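Local atomic coordinates of RTX-adhesin (Marinomonas primoryensis, PDB entry 5IRB), a protein that serves as a giant calcium-binding adhesin that binds its Antarctic bacterium to diatoms and ice, this fragment being a string of three beta-sandwich-like domains. Residues A[19-22]-A[23-27]. Numbering follows the deposited sequence.
Sequences SVIN and AAEAG. With CA (calcium ion), chain C.
A capping box opens the short helix 23-26 and, through the same glutamate, closes a calcium site. Asn22, at the N-cap, accepts the backbone N-H of Glu25 on its OD1 (N to OD1 2.7 Å); the N-H points almost straight at the oxygen. CG of Asn22 stands between its own backbone N and carbonyl carbon (chi1 69°), which brings OD1 over the N-terminal end of the helix. In return Glu25 OE1 accepts the backbone N-H of Asn22 (N to OE1 3.0 Å), on the anti side of the carboxylate and a little out of its plane. The two side chains cross at about a right angle, and the first helical bond, Ala26 N to Asn22 O at 2.8 Å, completes the turn. Glu25 runs extended beyond CG, reaching back to the strand and grasping the calcium ion with both oxygens, OE2 at 2.4 Å and OE1 at 2.6 Å. Val20 O binds the same ion at 2.4 Å, and the shared metal lets Val20 O and Glu25 OE1 lie 2.7 Å apart. OE1 thus serves metal and backbone N-H together, which should hold the carboxylate against rotation. Thr16 and Asp18 add their oxygens to the ion, and three waters complete its shell, two of them at longer range. Ile21 CG2 meets Ala26 CB at 4.0 Å. Strand 20-21 edges its sheet beside the parallel strand 95-106, with backbone bonds from Ile21 to Ile105 and Lys107; helix 71-76 packs against Ile21 and Ala26, while Asn22 ND2 bonds to Ala194 O in the loop between strands 183-191 and 197-208.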
# COMPACT_ATOMS: atom_id res chain seq x y z
N SER A 19 -15.80 -21.05 22.70
CA SER A 19 -17.07 -20.92 21.97
C SER A 19 -16.89 -20.45 20.51
O SER A 19 -17.87 -20.10 19.85
CB SER A 19 -18.03 -19.97 22.68
OG SER A 19 -18.47 -20.51 23.91
N VAL A 20 -15.64 -20.46 20.01
CA VAL A 20 -15.33 -19.99 18.66
C VAL A 20 -14.63 -21.06 17.83
O VAL A 20 -13.62 -21.62 18.24
CB VAL A 20 -14.44 -18.71 18.68
CG1 VAL A 20 -14.01 -18.30 17.26
CG2 VAL A 20 -15.15 -17.56 19.40
N ILE A 21 -15.17 -21.30 16.64
CA ILE A 21 -14.55 -22.20 15.69
C ILE A 21 -13.81 -21.41 14.60
O ILE A 21 -14.43 -20.64 13.85
CB ILE A 21 -15.58 -23.10 15.02
CG1 ILE A 21 -16.26 -24.02 16.06
CG2 ILE A 21 -14.92 -23.93 13.93
CD1 ILE A 21 -15.29 -25.03 16.66
N ASN A 22 -12.49 -21.56 14.55
CA ASN A 22 -11.68 -20.85 13.57
C ASN A 22 -11.34 -21.79 12.41
O ASN A 22 -11.80 -22.94 12.40
CB ASN A 22 -10.40 -20.26 14.21
CG ASN A 22 -9.38 -21.31 14.65
OD1 ASN A 22 -9.46 -22.48 14.29
ND2 ASN A 22 -8.41 -20.88 15.44
N ALA A 23 -10.55 -21.29 11.46
CA ALA A 23 -10.20 -22.03 10.25
C ALA A 23 -9.50 -23.34 10.57
O ALA A 23 -9.76 -24.36 9.94
CB ALA A 23 -9.27 -21.16 9.32
N ALA A 24 -8.53 -23.28 11.47
CA ALA A 24 -7.75 -24.47 11.79
C ALA A 24 -8.63 -25.52 12.51
O ALA A 24 -8.55 -26.72 12.22
CB ALA A 24 -6.55 -24.10 12.64
N GLU A 25 -9.49 -25.05 13.41
CA GLU A 25 -10.41 -25.95 14.11
C GLU A 25 -11.38 -26.59 13.12
O GLU A 25 -11.58 -27.80 13.12
CB GLU A 25 -11.14 -25.21 15.23
CG GLU A 25 -10.21 -24.83 16.38
CD GLU A 25 -10.87 -23.94 17.40
OE1 GLU A 25 -11.72 -23.12 17.01
OE2 GLU A 25 -10.54 -24.08 18.60
N ALA A 26 -11.97 -25.75 12.26
CA ALA A 26 -12.87 -26.21 11.20
C ALA A 26 -12.25 -27.26 10.27
O ALA A 26 -12.94 -28.16 9.77
CB ALA A 26 -13.35 -25.02 10.38
N GLY A 27 -10.95 -27.14 10.01
CA GLY A 27 -10.29 -28.07 9.13
C GLY A 27 -9.87 -29.39 9.76
O GLY A 27 -9.29 -30.23 9.08
CA CA C . -11.62 -22.14 19.43
O HOH W 1 -10.54 -19.84 18.29
O HOH W 2 -8.97 -21.04 19.24
O HOH W 3 -10.23 -22.66 21.43